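Local coordinates for protein Cap5O (PDB 3OJO) that probably oxidises UDP-N-acetyl-mannosamine with NAD as cofactor, a dehydrogenase step in the synthesis of the capsular polysaccharide of Staphylococcus aureus, at residues S314-D328 against A371-S385. Residues are numbered along the deposited sequence; the frame is centred on the assembly and turned at random.
Sequences SGNKVTVFGLTYKGD and AVKDASLVLILSDHS
In the Rossmann-like UDP-binding domain of this dehydrogenase, strands 317-321 and 377-380 run side by side in a five-stranded parallel sheet, and illustrate how side chains can tie a helix and loops to a pair of strands. Thr-319 is gripped through N by Leu-377 O and through O by Leu-379 N; Phe-321 N continues to Leu-379 O. Ala-371 O of helix 368-372 accepts Lys-317 NZ at 2.7 Å and Thr-319 OG1 at 2.8 Å, from opposite faces of its carbonyl plane. The extended lysine chain also delivers NZ to Lys-373 O (2.6 Å), so its ammonium group ties this helix and the following turn to the strand. On the same side of the sheet, Val-378 CG1 sits over the centre of the Phe-321 ring, 3.8 Å from its centroid. The other side is aliphatic: Val-318 CG2 lies alongside Leu-377 CD2, and Leu-381, which also touches helix 336-346, brings CD1 to Val-320 CG1.

Beyond the C-terminal ends the loops take over. Ser-382 OG donates to a lone pair of Thr-324 O (2.6 Å). His-384 receives Asp-328 N on ND1 within its ring plane (2.8 Å), and NE2 bonds Asp-356, holding the imidazole by both ring nitrogens. The Asp-328 carboxylate in turn takes Ser-385 with both oxygens, OG on OD1 (2.7 Å) and the backbone N on OD2 (2.8 Å), each on the syn side.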
# COMPACT_ATOMS: atom_id res chain seq x y z
N SER B 314 33.27 18.01 14.07
CA SER B 314 34.71 17.80 13.90
C SER B 314 34.97 16.29 13.87
O SER B 314 34.55 15.56 14.78
CB SER B 314 35.50 18.48 15.02
OG SER B 314 35.05 18.09 16.31
N GLY B 315 35.59 15.83 12.79
CA GLY B 315 35.89 14.42 12.57
C GLY B 315 35.40 13.89 11.24
O GLY B 315 34.64 14.55 10.52
N ASN B 316 35.85 12.67 10.90
CA ASN B 316 35.52 11.96 9.67
C ASN B 316 34.90 10.58 9.97
O ASN B 316 34.27 9.99 9.09
CB ASN B 316 36.80 11.76 8.83
CG ASN B 316 37.16 12.92 7.93
OD1 ASN B 316 36.55 14.00 7.97
ND2 ASN B 316 38.13 12.70 7.07
N LYS B 317 35.10 10.08 11.21
CA LYS B 317 34.66 8.77 11.65
C LYS B 317 33.17 8.58 11.88
O LYS B 317 32.57 9.21 12.76
CB LYS B 317 35.50 8.24 12.82
CG LYS B 317 35.59 6.71 12.82
CD LYS B 317 35.98 6.16 14.17
CE LYS B 317 35.87 4.65 14.18
NZ LYS B 317 36.19 4.09 15.51
N VAL B 318 32.58 7.67 11.07
CA VAL B 318 31.18 7.24 11.15
C VAL B 318 31.18 5.74 11.43
O VAL B 318 31.79 4.98 10.68
CB VAL B 318 30.28 7.61 9.93
CG1 VAL B 318 30.79 7.00 8.64
CG2 VAL B 318 28.83 7.21 10.17
N THR B 319 30.52 5.34 12.53
CA THR B 319 30.40 3.93 12.89
C THR B 319 29.03 3.40 12.46
O THR B 319 28.00 3.80 13.00
CB THR B 319 30.69 3.68 14.38
OG1 THR B 319 31.95 4.26 14.71
CG2 THR B 319 30.70 2.21 14.73
N VAL B 320 29.04 2.50 11.50
CA VAL B 320 27.82 1.85 11.00
C VAL B 320 27.45 0.73 12.00
O VAL B 320 28.31 -0.05 12.42
CB VAL B 320 28.02 1.35 9.54
CG1 VAL B 320 27.02 0.26 9.17
CG2 VAL B 320 27.96 2.51 8.55
N PHE B 321 26.17 0.71 12.42
CA PHE B 321 25.60 -0.28 13.33
C PHE B 321 24.60 -1.14 12.54
O PHE B 321 23.47 -0.72 12.27
CB PHE B 321 24.93 0.43 14.52
CG PHE B 321 25.78 0.65 15.74
CD1 PHE B 321 25.21 0.70 17.01
CD2 PHE B 321 27.16 0.84 15.63
CE1 PHE B 321 25.99 0.93 18.14
CE2 PHE B 321 27.94 1.05 16.77
CZ PHE B 321 27.35 1.10 18.02
N GLY B 322 25.04 -2.31 12.13
CA GLY B 322 24.26 -3.24 11.34
C GLY B 322 24.57 -3.16 9.86
O GLY B 322 24.60 -2.07 9.28
N LEU B 323 24.83 -4.33 9.24
CA LEU B 323 25.16 -4.47 7.82
C LEU B 323 24.15 -5.39 7.09
O LEU B 323 24.30 -5.66 5.90
CB LEU B 323 26.58 -5.01 7.65
CG LEU B 323 27.79 -4.11 7.97
CD1 LEU B 323 29.05 -4.89 7.75
CD2 LEU B 323 27.88 -2.95 7.03
N THR B 324 23.10 -5.83 7.80
CA THR B 324 22.07 -6.73 7.28
C THR B 324 20.75 -6.02 6.99
O THR B 324 20.46 -5.01 7.62
CB THR B 324 21.82 -7.87 8.30
OG1 THR B 324 21.32 -7.32 9.52
CG2 THR B 324 23.07 -8.71 8.55
N TYR B 325 19.91 -6.60 6.09
CA TYR B 325 18.58 -6.03 5.82
C TYR B 325 17.67 -6.30 7.00
O TYR B 325 17.15 -5.36 7.60
CB TYR B 325 17.97 -6.52 4.49
CG TYR B 325 16.52 -6.10 4.28
CD1 TYR B 325 16.16 -4.75 4.22
CD2 TYR B 325 15.52 -7.05 4.08
CE1 TYR B 325 14.83 -4.36 4.02
CE2 TYR B 325 14.19 -6.67 3.88
CZ TYR B 325 13.85 -5.33 3.83
OH TYR B 325 12.54 -4.95 3.61
N LYS B 326 17.50 -7.57 7.36
CA LYS B 326 16.65 -7.89 8.49
C LYS B 326 17.47 -7.90 9.77
O LYS B 326 18.69 -8.10 9.72
CB LYS B 326 15.91 -9.23 8.26
CG LYS B 326 15.11 -9.28 6.96
CD LYS B 326 14.35 -10.57 6.78
CE LYS B 326 13.87 -10.73 5.35
NZ LYS B 326 14.98 -11.05 4.41
N GLY B 327 16.81 -7.65 10.88
CA GLY B 327 17.43 -7.68 12.20
C GLY B 327 17.58 -9.10 12.72
O GLY B 327 16.77 -9.97 12.39
N ASP B 328 18.63 -9.35 13.49
CA ASP B 328 18.99 -10.62 14.13
C ASP B 328 19.21 -11.78 13.15
O ASP B 328 19.06 -12.96 13.51
CB ASP B 328 18.00 -10.97 15.26
CG ASP B 328 17.75 -9.82 16.23
OD1 ASP B 328 16.57 -9.49 16.45
OD2 ASP B 328 18.73 -9.29 16.79
N ALA B 371 34.85 0.05 18.07
CA ALA B 371 34.16 0.57 16.87
C ALA B 371 33.72 2.03 17.02
O ALA B 371 33.87 2.80 16.07
CB ALA B 371 32.98 -0.31 16.50
N VAL B 372 33.17 2.41 18.19
CA VAL B 372 32.71 3.78 18.49
C VAL B 372 33.86 4.75 18.80
O VAL B 372 33.64 5.97 18.87
CB VAL B 372 31.58 3.85 19.55
CG1 VAL B 372 30.35 3.07 19.11
CG2 VAL B 372 32.06 3.38 20.93
N LYS B 373 35.08 4.20 19.03
CA LYS B 373 36.30 4.94 19.37
C LYS B 373 36.63 6.09 18.40
O LYS B 373 36.99 5.88 17.24
CB LYS B 373 37.50 3.98 19.61
CG LYS B 373 38.76 4.62 20.21
CD LYS B 373 38.57 5.12 21.66
CE LYS B 373 39.66 6.07 22.09
NZ LYS B 373 39.30 6.80 23.34
N ASP B 374 36.48 7.30 18.91
CA ASP B 374 36.73 8.64 18.33
C ASP B 374 35.80 9.00 17.17
O ASP B 374 36.12 9.88 16.36
CB ASP B 374 38.23 8.85 17.97
CG ASP B 374 39.22 8.60 19.10
OD1 ASP B 374 39.14 9.30 20.14
OD2 ASP B 374 40.10 7.73 18.93
N ALA B 375 34.64 8.32 17.10
CA ALA B 375 33.64 8.54 16.06
C ALA B 375 32.80 9.78 16.33
O ALA B 375 32.47 10.08 17.48
CB ALA B 375 32.76 7.31 15.91
N SER B 376 32.47 10.51 15.24
CA SER B 376 31.62 11.70 15.28
C SER B 376 30.12 11.34 15.18
O SER B 376 29.30 12.08 15.72
CB SER B 376 31.99 12.66 14.16
OG SER B 376 33.34 13.08 14.30
N LEU B 377 29.77 10.21 14.52
CA LEU B 377 28.39 9.74 14.33
C LEU B 377 28.24 8.21 14.34
O LEU B 377 29.02 7.52 13.71
CB LEU B 377 27.81 10.34 13.02
CG LEU B 377 26.50 9.76 12.44
CD1 LEU B 377 25.26 10.19 13.24
CD2 LEU B 377 26.36 10.10 10.97
N VAL B 378 27.23 7.70 15.07
CA VAL B 378 26.82 6.28 15.07
C VAL B 378 25.60 6.16 14.15
O VAL B 378 24.56 6.79 14.37
CB VAL B 378 26.61 5.64 16.47
CG1 VAL B 378 25.58 4.51 16.44
CG2 VAL B 378 27.94 5.14 17.03
N LEU B 379 25.77 5.40 13.07
CA LEU B 379 24.74 5.22 12.06
C LEU B 379 24.03 3.88 12.23
O LEU B 379 24.63 2.84 11.97
CB LEU B 379 25.34 5.40 10.65
CG LEU B 379 24.38 5.50 9.46
CD1 LEU B 379 23.38 6.66 9.63
CD2 LEU B 379 25.15 5.65 8.17
N ILE B 380 22.75 3.91 12.64
CA ILE B 380 21.97 2.67 12.79
C ILE B 380 21.18 2.30 11.51
O ILE B 380 20.21 2.96 11.13
CB ILE B 380 21.17 2.57 14.10
CG1 ILE B 380 21.99 3.11 15.28
CG2 ILE B 380 20.70 1.12 14.32
CD1 ILE B 380 21.38 2.94 16.60
N LEU B 381 21.62 1.21 10.87
CA LEU B 381 21.10 0.71 9.59
C LEU B 381 20.38 -0.64 9.66
O LEU B 381 19.70 -0.99 8.69
CB LEU B 381 22.20 0.67 8.52
CG LEU B 381 23.02 1.93 8.29
CD1 LEU B 381 24.09 1.65 7.31
CD2 LEU B 381 22.15 3.10 7.83
N SER B 382 20.46 -1.36 10.82
CA SER B 382 19.77 -2.64 11.06
C SER B 382 19.02 -2.61 12.38
O SER B 382 19.47 -1.98 13.32
CB SER B 382 20.74 -3.81 11.03
OG SER B 382 21.39 -3.87 9.77
N ASP B 383 17.86 -3.28 12.45
CA ASP B 383 17.05 -3.33 13.67
C ASP B 383 17.33 -4.58 14.55
O ASP B 383 16.41 -5.30 14.96
CB ASP B 383 15.54 -3.11 13.36
CG ASP B 383 14.88 -4.13 12.44
OD1 ASP B 383 15.60 -5.00 11.89
OD2 ASP B 383 13.65 -4.03 12.24
N HIS B 384 18.62 -4.81 14.85
CA HIS B 384 19.07 -5.89 15.71
C HIS B 384 18.56 -5.67 17.13
O HIS B 384 18.59 -4.53 17.61
CB HIS B 384 20.60 -5.96 15.72
CG HIS B 384 21.20 -6.36 14.41
ND1 HIS B 384 20.71 -7.43 13.69
CD2 HIS B 384 22.27 -5.84 13.77
CE1 HIS B 384 21.47 -7.52 12.61
NE2 HIS B 384 22.43 -6.59 12.62
N SER B 385 18.09 -6.74 17.79
CA SER B 385 17.56 -6.74 19.17
C SER B 385 18.49 -6.05 20.16
O SER B 385 18.02 -5.31 21.03
CB SER B 385 17.27 -8.16 19.62
OG SER B 385 16.10 -8.65 18.99
O HOH W 1 18.61 -2.61 7.07